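Local coordinates for protein spermidine synthase (Corynebacterium glutamicum ATCC 13032, PDB 3GJY) that probably makes spermidine by moving an aminopropyl group from decarboxylated S-adenosylmethionine onto putrescine, as spermidine synthases do, at residues M71-A75 against T102-F107; L91-G97 against S114-V119; H203-R207 against M231-R236; K210-G215 against F282-A288. All blocks are in the same frame, centred on the assembly; numbering follows the deposited sequence.

In the fold
Followed from the N terminus, the chain passes helix 69-85, strand 92-96, helix 102-110 and strand 115-120. Contact 1 packs the two helices directly on each other, closing a loop that holds strand 92-96, and contact 2 joins strand 92-96 to strand 115-120, so the two loops cross and their residues touch. Strands 92-96 and 115-120 belong to the parallel part of the mixed sheet. Some 80 residues later, contact 3 ties the loop after strand 194-202 to the end of helix 229-232, and contact 4 pins the chain beyond helix 276-282 on helix 207-219. These loops also cross, and L206 meets F282. Contact 2 lies opposite contacts 3 and 4 about the chain's centre.

Contact 1. Residues M71-A75 against T102-F107; sequences MRWIA and TMARYF
A75 is set against the phenol of Y106, its CB 3.4 Å from Y106 CE2, meeting the ring obliquely. The short alanine suits this place, since the tyrosine ring comes right up to its CB. Y106 has CG anti to its backbone N (chi1 176°), which sends the ring across the gap, and its hydroxyl bonds to R79 one turn beyond A75. F107 arrives beside it: its CZ is 4.0 Å from A75 CA, and I74 O lies at the ring edge. CD2 of Y106 sits over a face of the F107 ring, so the two aromatics brace one another. M71, a selenomethionine, is extended beyond CG and crosses T102 at about a right angle, with M71 SE 4.0 Å from T102 CG2. T102 turns its methyl to the selenium while OG1 bonds to S56. M103, also a selenomethionine, bends into the middle, with SE 3.7 Å from I74 CG2; it is one of two deposited conformers, so this packing is provisional. The axes of segments 71-75 and 102-107 come within 11.1 Å, their directions 38° apart. Strand 92-96 lies against M103 and F107, and S56 and I58 of strand 53-59 flank M71 and T102.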
# COMPACT_ATOMS: atom_id res chain seq x y z
N MSE A 71 -6.40 -3.64 -2.63
CA MSE A 71 -5.26 -4.61 -2.62
C MSE A 71 -5.07 -5.24 -3.98
O MSE A 71 -3.93 -5.40 -4.44
CB MSE A 71 -5.50 -5.70 -1.56
CG MSE A 71 -5.45 -5.24 -0.12
SE MSE A 71 -5.44 -6.75 1.07
CE MSE A 71 -5.62 -5.75 2.70
N ARG A 72 -6.20 -5.53 -4.65
CA ARG A 72 -6.11 -6.01 -6.03
C ARG A 72 -5.44 -4.96 -6.93
O ARG A 72 -4.67 -5.33 -7.85
CB ARG A 72 -7.51 -6.31 -6.57
CG ARG A 72 -8.20 -7.41 -5.78
CD ARG A 72 -9.64 -7.59 -6.26
NE ARG A 72 -9.72 -8.16 -7.60
CZ ARG A 72 -9.82 -9.46 -7.85
NH1 ARG A 72 -9.83 -10.36 -6.86
NH2 ARG A 72 -9.90 -9.88 -9.09
N TRP A 73 -5.76 -3.68 -6.69
CA TRP A 73 -5.19 -2.61 -7.52
C TRP A 73 -3.69 -2.46 -7.30
O TRP A 73 -2.92 -2.31 -8.26
CB TRP A 73 -5.92 -1.28 -7.29
CG TRP A 73 -7.40 -1.39 -7.52
CD1 TRP A 73 -8.08 -2.37 -8.20
CD2 TRP A 73 -8.38 -0.47 -7.08
NE1 TRP A 73 -9.43 -2.14 -8.17
CE2 TRP A 73 -9.64 -0.96 -7.50
CE3 TRP A 73 -8.31 0.74 -6.37
CZ2 TRP A 73 -10.84 -0.28 -7.21
CZ3 TRP A 73 -9.53 1.42 -6.10
CH2 TRP A 73 -10.76 0.90 -6.52
N ILE A 74 -3.27 -2.50 -6.03
CA ILE A 74 -1.83 -2.50 -5.72
C ILE A 74 -1.16 -3.72 -6.40
O ILE A 74 -0.09 -3.58 -7.02
CB ILE A 74 -1.56 -2.50 -4.21
CG1 ILE A 74 -2.02 -1.16 -3.63
CG2 ILE A 74 -0.08 -2.75 -3.93
CD1 ILE A 74 -2.05 -1.16 -2.09
N ALA A 75 -1.76 -4.90 -6.27
CA ALA A 75 -1.18 -6.09 -6.90
C ALA A 75 -0.99 -5.87 -8.39
O ALA A 75 0.07 -6.17 -8.94
CB ALA A 75 -2.07 -7.31 -6.68
N THR A 102 -1.30 -9.16 4.76
CA THR A 102 -1.88 -9.84 3.61
C THR A 102 -1.22 -9.46 2.29
O THR A 102 -0.98 -10.35 1.44
CB THR A 102 -3.37 -9.60 3.60
OG1 THR A 102 -3.90 -10.09 4.85
CG2 THR A 102 -4.08 -10.24 2.36
N MSE A 103 -0.92 -8.18 2.06
CA MSE A 103 -0.21 -7.79 0.85
C MSE A 103 1.19 -8.45 0.78
O MSE A 103 1.64 -8.91 -0.27
CB MSE A 103 -0.10 -6.26 0.81
CG MSE A 103 0.14 -5.67 -0.54
SE MSE A 103 -1.47 -5.41 -1.69
CE MSE A 103 -1.53 -7.18 -2.58
N ALA A 104 1.90 -8.46 1.92
CA ALA A 104 3.21 -9.11 2.01
C ALA A 104 3.12 -10.60 1.64
O ALA A 104 3.95 -11.15 0.89
CB ALA A 104 3.86 -8.90 3.40
N ARG A 105 2.10 -11.25 2.21
CA ARG A 105 1.81 -12.67 1.94
C ARG A 105 1.54 -12.92 0.44
O ARG A 105 1.97 -13.92 -0.15
CB ARG A 105 0.61 -13.05 2.81
CG ARG A 105 0.00 -14.45 2.59
CD ARG A 105 -1.13 -14.61 3.59
NE ARG A 105 -1.91 -15.84 3.44
CZ ARG A 105 -3.12 -15.91 2.89
NH1 ARG A 105 -3.68 -14.84 2.32
NH2 ARG A 105 -3.76 -17.06 2.93
N TYR A 106 0.81 -11.98 -0.17
CA TYR A 106 0.50 -12.07 -1.59
C TYR A 106 1.78 -12.01 -2.43
O TYR A 106 2.04 -12.88 -3.28
CB TYR A 106 -0.44 -10.90 -1.95
CG TYR A 106 -0.74 -10.83 -3.42
CD1 TYR A 106 -1.80 -11.56 -3.97
CD2 TYR A 106 0.03 -10.06 -4.26
CE1 TYR A 106 -2.08 -11.50 -5.33
CE2 TYR A 106 -0.21 -10.01 -5.64
CZ TYR A 106 -1.27 -10.75 -6.17
OH TYR A 106 -1.51 -10.70 -7.52
N PHE A 107 2.59 -10.95 -2.20
CA PHE A 107 3.81 -10.81 -2.99
C PHE A 107 4.80 -11.92 -2.73
O PHE A 107 5.56 -12.31 -3.62
CB PHE A 107 4.47 -9.43 -2.80
CG PHE A 107 3.73 -8.33 -3.49
CD1 PHE A 107 3.69 -8.27 -4.86
CD2 PHE A 107 2.98 -7.42 -2.77
CE1 PHE A 107 2.98 -7.25 -5.51
CE2 PHE A 107 2.24 -6.42 -3.41
CZ PHE A 107 2.24 -6.34 -4.79

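Contact 2. Residues L91-G97 against S114-V119; sequences LRITHLG and SRNTVV
H95 and N116 meet by their side chains on the face that carries I93 and V118 as well, where the packing is tight. H95 NE2 donates to N116 OD1 at 2.9 Å. The oxygen lies in the imidazole plane and is met on an amide lone pair at a C=O angle of 121°, although the planes are turned 39° apart. The apolar I93 CD1 lies 3.5 Å from the same OD1. Helix 102-110, the crossover of this beta-alpha-beta unit in a Rossmann-like fold, shields this face through A104 and F107. Between the strands, backbone donors and acceptors alternate in a regular ladder, H95 N only 2.7 Å from T117 O, as far as G97 N on V119 O. The opposite face is mixed: L96 CD2 packs on V119 CG2 under helix 148-153, but towards L91 it opens to solvent. There R92 and R115 lie side by side, R92 CD 3.8 Å from R115 NH2, and a water within hydrogen-bonding distance of L91 O weakly meets R115 NE. D161 pairs with R92 and probably eases the like charges. NE2 of H95 must carry a hydrogen, and with N116 ND2 held by S114 OG and R140 O, bonds at both ends of the amide set its rotation.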
# COMPACT_ATOMS: atom_id res chain seq x y z
N LEU A 91 14.12 -9.45 -5.21
CA LEU A 91 13.23 -8.35 -4.87
C LEU A 91 13.12 -8.13 -3.37
O LEU A 91 12.92 -9.10 -2.61
CB LEU A 91 11.86 -8.67 -5.50
CG LEU A 91 10.95 -7.45 -5.63
CD1 LEU A 91 11.47 -6.54 -6.71
CD2 LEU A 91 9.54 -7.94 -5.98
N ARG A 92 13.17 -6.86 -2.95
CA ARG A 92 13.02 -6.45 -1.54
C ARG A 92 11.85 -5.48 -1.51
O ARG A 92 11.91 -4.39 -2.09
CB ARG A 92 14.28 -5.75 -1.01
CG ARG A 92 15.51 -6.60 -1.11
CD ARG A 92 16.79 -5.74 -1.11
NE ARG A 92 16.80 -4.85 -2.26
CZ ARG A 92 17.71 -3.89 -2.47
NH1 ARG A 92 18.67 -3.71 -1.56
NH2 ARG A 92 17.60 -3.09 -3.54
N ILE A 93 10.75 -5.88 -0.85
CA ILE A 93 9.57 -5.03 -0.74
C ILE A 93 9.37 -4.62 0.73
O ILE A 93 9.27 -5.52 1.59
CB ILE A 93 8.29 -5.72 -1.26
CG1 ILE A 93 8.49 -6.30 -2.67
CG2 ILE A 93 7.09 -4.72 -1.16
CD1 ILE A 93 7.27 -7.03 -3.19
N THR A 94 9.30 -3.31 0.99
CA THR A 94 8.98 -2.80 2.33
C THR A 94 7.55 -2.36 2.37
O THR A 94 7.12 -1.58 1.49
CB THR A 94 9.89 -1.58 2.68
OG1 THR A 94 11.21 -2.07 2.77
CG2 THR A 94 9.49 -0.89 4.00
N HIS A 95 6.82 -2.87 3.37
CA HIS A 95 5.42 -2.55 3.58
C HIS A 95 5.32 -1.67 4.80
O HIS A 95 5.59 -2.13 5.93
CB HIS A 95 4.61 -3.85 3.80
CG HIS A 95 4.69 -4.80 2.67
ND1 HIS A 95 3.65 -4.97 1.77
CD2 HIS A 95 5.67 -5.66 2.30
CE1 HIS A 95 4.01 -5.90 0.89
NE2 HIS A 95 5.23 -6.32 1.18
N LEU A 96 5.02 -0.40 4.56
CA LEU A 96 4.83 0.54 5.68
C LEU A 96 3.36 0.47 6.08
O LEU A 96 2.47 1.04 5.42
CB LEU A 96 5.26 1.97 5.29
CG LEU A 96 6.72 2.12 4.90
CD1 LEU A 96 6.98 3.53 4.38
CD2 LEU A 96 7.72 1.72 6.01
N GLY A 97 3.08 -0.31 7.11
CA GLY A 97 1.69 -0.75 7.39
C GLY A 97 1.22 -1.89 6.52
O GLY A 97 1.78 -2.16 5.45
N SER A 114 11.22 -13.31 -3.19
CA SER A 114 11.17 -11.96 -2.62
C SER A 114 11.26 -11.96 -1.09
O SER A 114 10.89 -12.95 -0.43
CB SER A 114 9.92 -11.21 -3.10
OG SER A 114 8.71 -11.75 -2.54
N ARG A 115 11.80 -10.87 -0.57
CA ARG A 115 11.83 -10.62 0.85
C ARG A 115 10.90 -9.47 1.15
O ARG A 115 11.14 -8.35 0.67
CB ARG A 115 13.24 -10.25 1.29
CG ARG A 115 14.21 -11.44 1.30
CD ARG A 115 15.54 -11.11 1.95
NE ARG A 115 16.39 -10.34 1.05
CZ ARG A 115 17.42 -9.57 1.44
NH1 ARG A 115 17.70 -9.39 2.74
NH2 ARG A 115 18.16 -8.93 0.51
N ASN A 116 9.85 -9.73 1.93
CA ASN A 116 8.84 -8.69 2.27
C ASN A 116 8.99 -8.34 3.73
O ASN A 116 8.92 -9.23 4.58
CB ASN A 116 7.42 -9.23 2.04
CG ASN A 116 7.14 -9.45 0.56
OD1 ASN A 116 6.57 -8.56 -0.12
ND2 ASN A 116 7.60 -10.58 0.03
N THR A 117 9.26 -7.08 4.02
CA THR A 117 9.37 -6.62 5.41
C THR A 117 8.19 -5.73 5.72
O THR A 117 7.97 -4.75 5.00
CB THR A 117 10.68 -5.87 5.63
OG1 THR A 117 11.76 -6.75 5.32
CG2 THR A 117 10.81 -5.38 7.04
N VAL A 118 7.43 -6.07 6.75
CA VAL A 118 6.25 -5.30 7.14
C VAL A 118 6.59 -4.56 8.43
O VAL A 118 6.97 -5.18 9.40
CB VAL A 118 5.00 -6.22 7.36
CG1 VAL A 118 3.77 -5.36 7.71
CG2 VAL A 118 4.72 -7.08 6.11
N VAL A 119 6.41 -3.25 8.41
CA VAL A 119 6.60 -2.41 9.60
C VAL A 119 5.21 -2.16 10.17
O VAL A 119 4.37 -1.46 9.55
CB VAL A 119 7.30 -1.08 9.30
CG1 VAL A 119 7.50 -0.27 10.61
CG2 VAL A 119 8.62 -1.33 8.55
O HOH W 1 15.26 -10.76 -2.07

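Contact 3. Residues H203-R207 against M231-R236; sequences HSDLR and MLKGRR
S204 and L206, from a type I beta turn that runs from H203 to L206, meet the C-terminal end of helix 229-232, which closes in a Schellman motif at G234. The polar part of the contact centres on one hydroxyl. S204 OG lies 2.9 Å from M231 O and equally close, 2.9 Å, to R236 O; its single proton can serve one of them at a time, and which one is not settled. Serine suits the position because it is short enough to enter the helix end, where M231 O also accepts the backbone N of G234. The glycine has positive phi (73°), a conformation it adopts readily and the one that lets the chain turn out of the helix. The apolar part belongs to L206, whose two branches divide the work. Its CD2 packs on the selenium of M231, a selenomethionine, at 3.9 Å, the side chains crossing at an angle. Its CD1 touches L232 CD2 at 3.8 Å, and here the two leucines cross at about a right angle. F282 of helix 276-282 lies against both leucines, so the branched tips fill a shared apolar patch. L206, also the N-cap of helix 207-219, closes the beta turn by donating its N to H203 O. An Asx turn follows, in which D205 OD2 accepts R207 N at 2.9 Å, and the same oxygen stands over a face of the R207 guanidinium.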
# COMPACT_ATOMS: atom_id res chain seq x y z
N HIS A 203 -12.04 11.53 0.50
CA HIS A 203 -13.39 11.92 0.06
C HIS A 203 -13.31 12.90 -1.10
O HIS A 203 -12.23 13.42 -1.42
CB HIS A 203 -14.33 12.42 1.18
CG HIS A 203 -13.64 12.81 2.44
ND1 HIS A 203 -13.99 12.30 3.67
CD2 HIS A 203 -12.62 13.68 2.67
CE1 HIS A 203 -13.21 12.81 4.60
NE2 HIS A 203 -12.38 13.66 4.03
N SER A 204 -14.45 13.16 -1.72
CA SER A 204 -14.45 13.48 -3.12
C SER A 204 -13.93 14.86 -3.58
O SER A 204 -13.75 15.06 -4.77
CB SER A 204 -15.79 13.06 -3.75
OG SER A 204 -15.84 11.63 -3.87
N ASP A 205 -13.58 15.74 -2.65
CA ASP A 205 -12.81 16.94 -2.98
C ASP A 205 -11.38 16.55 -3.46
O ASP A 205 -10.73 17.27 -4.22
CB ASP A 205 -12.76 17.92 -1.77
CG ASP A 205 -12.04 17.33 -0.54
OD1 ASP A 205 -12.70 16.82 0.40
OD2 ASP A 205 -10.79 17.39 -0.52
N LEU A 206 -10.91 15.41 -2.99
CA LEU A 206 -9.62 14.84 -3.40
C LEU A 206 -8.41 15.72 -3.08
O LEU A 206 -7.34 15.53 -3.68
CB LEU A 206 -9.66 14.44 -4.88
CG LEU A 206 -10.74 13.41 -5.22
CD1 LEU A 206 -10.76 13.04 -6.69
CD2 LEU A 206 -10.56 12.16 -4.37
N ARG A 207 -8.55 16.65 -2.13
CA ARG A 207 -7.45 17.57 -1.81
C ARG A 207 -6.28 16.82 -1.20
O ARG A 207 -5.13 17.19 -1.44
CB ARG A 207 -7.87 18.70 -0.87
CG ARG A 207 -8.85 19.70 -1.50
CD ARG A 207 -9.08 20.87 -0.54
NE ARG A 207 -10.28 20.73 0.29
CZ ARG A 207 -10.38 20.00 1.40
NH1 ARG A 207 -11.53 19.99 2.07
NH2 ARG A 207 -9.37 19.27 1.85
N MSE A 231 -15.49 7.58 -6.84
CA MSE A 231 -14.86 8.58 -5.98
C MSE A 231 -14.39 9.79 -6.78
O MSE A 231 -14.64 10.94 -6.39
CB MSE A 231 -13.70 7.96 -5.20
CG MSE A 231 -12.95 8.97 -4.36
SE MSE A 231 -11.22 8.31 -4.13
CE MSE A 231 -10.76 8.08 -6.00
N LEU A 232 -13.74 9.55 -7.91
CA LEU A 232 -13.39 10.63 -8.84
C LEU A 232 -14.61 11.44 -9.24
O LEU A 232 -14.52 12.67 -9.42
CB LEU A 232 -12.73 10.08 -10.11
CG LEU A 232 -11.31 9.52 -9.97
CD1 LEU A 232 -10.86 9.04 -11.33
CD2 LEU A 232 -10.33 10.55 -9.47
N LYS A 233 -15.74 10.75 -9.39
CA LYS A 233 -17.01 11.39 -9.76
C LYS A 233 -17.73 12.04 -8.57
O LYS A 233 -18.86 12.51 -8.71
CB LYS A 233 -17.96 10.39 -10.44
CG LYS A 233 -17.46 9.85 -11.77
CD LYS A 233 -18.39 8.78 -12.30
CE LYS A 233 -17.76 8.09 -13.49
NZ LYS A 233 -18.75 7.33 -14.30
N GLY A 234 -17.08 12.03 -7.40
CA GLY A 234 -17.64 12.66 -6.20
C GLY A 234 -18.81 11.94 -5.54
O GLY A 234 -19.51 12.54 -4.71
N ARG A 235 -19.02 10.67 -5.88
CA ARG A 235 -20.17 9.92 -5.37
C ARG A 235 -19.98 9.38 -3.96
O ARG A 235 -20.95 9.25 -3.19
CB ARG A 235 -20.52 8.75 -6.28
CG ARG A 235 -21.13 9.11 -7.62
CD ARG A 235 -21.07 7.89 -8.48
NE ARG A 235 -21.94 7.99 -9.65
CZ ARG A 235 -21.87 7.18 -10.70
NH1 ARG A 235 -22.70 7.34 -11.72
NH2 ARG A 235 -20.97 6.20 -10.72
N ARG A 236 -18.74 9.02 -3.62
CA ARG A 236 -18.45 8.46 -2.31
C ARG A 236 -16.95 8.57 -1.98
O ARG A 236 -16.14 8.94 -2.83
CB ARG A 236 -18.95 7.00 -2.22
CG ARG A 236 -18.39 6.04 -3.30
CD ARG A 236 -18.41 4.58 -2.80
NE ARG A 236 -17.99 3.59 -3.80
CZ ARG A 236 -16.73 3.34 -4.17
NH1 ARG A 236 -15.70 4.02 -3.66
NH2 ARG A 236 -16.50 2.39 -5.09

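Contact 4. Residues K210-G215 against F282-A288; sequences KSELAG and FASGAQA
S211 OG, in one of two deposited conformers, donates to Q287 O at 3.0 Å, the hydroxyl lying tilted from the carbonyl plane. R207 O, one turn back in the helix, is a weak partner of the same hydroxyl, and a water donates weakly to it while accepting from Q287 N at 2.7 Å. A serine suits the place because its short arm reaches the passing chain while it stays on the helix surface. The segment 282-288 runs over helix 207-219, and its alanines let it come close. A214 CB lies 3.4 Å from A286 O, and A288 CB rests 3.6 Å from G215 CA, where the helix has no side chain. Midway, a type II beta turn from A283 to A286 swings the chain outward and back; G285 takes the positive phi (84°) that the turn needs and that would jam a CB against the preceding carbonyl. A286 N donates to A283 O to close the turn, and Q287, pointing away from the helix, adds a bond from its NE2 to G285 O from above the carbonyl plane. At the other end stands F282, the last residue of helix 276-282. Its CG is anti to the backbone N (chi1 173°), which carries the ring over to the helix. K210 is extended and crosses the ring at about a right angle, with CE over one face, 4.0 Å from the F282 centroid, a CH-pi contact. L213 CD1 comes to the ring edge in its plane, 3.8 Å from F282 CD2, while W278 stacks on the phenylalanine.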
# COMPACT_ATOMS: atom_id res chain seq x y z
N LYS A 210 -4.48 14.87 -4.05
CA LYS A 210 -3.81 15.80 -4.93
C LYS A 210 -2.56 16.40 -4.25
O LYS A 210 -1.53 16.55 -4.90
CB LYS A 210 -4.77 16.90 -5.40
CG LYS A 210 -5.86 16.37 -6.34
CD LYS A 210 -6.90 17.45 -6.61
CE LYS A 210 -8.00 16.92 -7.49
NZ LYS A 210 -9.01 18.01 -7.70
N SER A 211 -2.65 16.73 -2.96
CA SER A 211 -1.48 17.23 -2.25
C SER A 211 -0.39 16.16 -2.11
O SER A 211 0.80 16.46 -2.19
CB SER A 211 -1.89 17.78 -0.88
OG SER A 211 -2.49 19.06 -1.04
N GLU A 212 -0.80 14.90 -1.94
CA GLU A 212 0.22 13.82 -1.87
C GLU A 212 0.93 13.76 -3.21
O GLU A 212 2.17 13.67 -3.25
CB GLU A 212 -0.41 12.45 -1.56
CG GLU A 212 -0.95 12.36 -0.16
CD GLU A 212 -0.86 10.98 0.39
OE1 GLU A 212 0.26 10.46 0.29
OE2 GLU A 212 -1.84 10.49 0.99
N LEU A 213 0.15 13.73 -4.29
CA LEU A 213 0.75 13.73 -5.62
C LEU A 213 1.69 14.92 -5.88
O LEU A 213 2.77 14.75 -6.47
CB LEU A 213 -0.31 13.65 -6.74
CG LEU A 213 -0.99 12.27 -6.76
CD1 LEU A 213 -2.35 12.40 -7.49
CD2 LEU A 213 -0.10 11.26 -7.46
N ALA A 214 1.26 16.13 -5.48
CA ALA A 214 2.13 17.30 -5.62
C ALA A 214 3.50 17.09 -4.93
O ALA A 214 4.55 17.39 -5.50
CB ALA A 214 1.42 18.58 -5.08
N GLY A 215 3.50 16.48 -3.74
CA GLY A 215 4.75 16.24 -3.04
C GLY A 215 5.57 15.16 -3.74
O GLY A 215 6.77 15.30 -3.88
N PHE A 282 -4.55 16.32 -13.20
CA PHE A 282 -5.40 16.07 -12.03
C PHE A 282 -4.90 16.83 -10.78
O PHE A 282 -5.70 17.40 -10.04
CB PHE A 282 -5.39 14.55 -11.76
CG PHE A 282 -6.09 14.12 -10.50
CD1 PHE A 282 -7.49 14.16 -10.37
CD2 PHE A 282 -5.34 13.59 -9.43
CE1 PHE A 282 -8.11 13.69 -9.20
CE2 PHE A 282 -5.97 13.13 -8.27
CZ PHE A 282 -7.35 13.18 -8.14
N ALA A 283 -3.59 16.81 -10.56
CA ALA A 283 -3.00 17.39 -9.37
C ALA A 283 -2.44 18.79 -9.60
O ALA A 283 -1.82 19.37 -8.69
CB ALA A 283 -1.93 16.48 -8.85
N SER A 284 -2.62 19.34 -10.80
CA SER A 284 -2.15 20.69 -11.11
C SER A 284 -2.73 21.68 -10.11
O SER A 284 -3.91 21.60 -9.71
CB SER A 284 -2.55 21.08 -12.52
OG SER A 284 -1.95 22.30 -12.91
N GLY A 285 -1.89 22.61 -9.67
CA GLY A 285 -2.35 23.62 -8.72
C GLY A 285 -2.34 23.20 -7.25
O GLY A 285 -2.41 24.05 -6.36
N ALA A 286 -2.23 21.89 -6.97
CA ALA A 286 -2.21 21.43 -5.60
C ALA A 286 -0.87 21.76 -4.96
O ALA A 286 0.18 21.75 -5.64
CB ALA A 286 -2.47 19.91 -5.52
N GLN A 287 -0.90 22.06 -3.67
CA GLN A 287 0.31 22.40 -2.94
C GLN A 287 0.84 21.18 -2.21
O GLN A 287 0.09 20.50 -1.50
CB GLN A 287 0.02 23.51 -1.95
CG GLN A 287 -0.53 24.79 -2.61
CD GLN A 287 0.33 25.30 -3.75
OE1 GLN A 287 1.45 25.77 -3.52
NE2 GLN A 287 -0.18 25.23 -4.98
N ALA A 288 2.14 20.93 -2.38
CA ALA A 288 2.80 19.88 -1.62
C ALA A 288 2.77 20.20 -0.15
O ALA A 288 2.77 21.37 0.26
CB ALA A 288 4.24 19.71 -2.09
O HOH W 2 -3.31 22.02 -2.35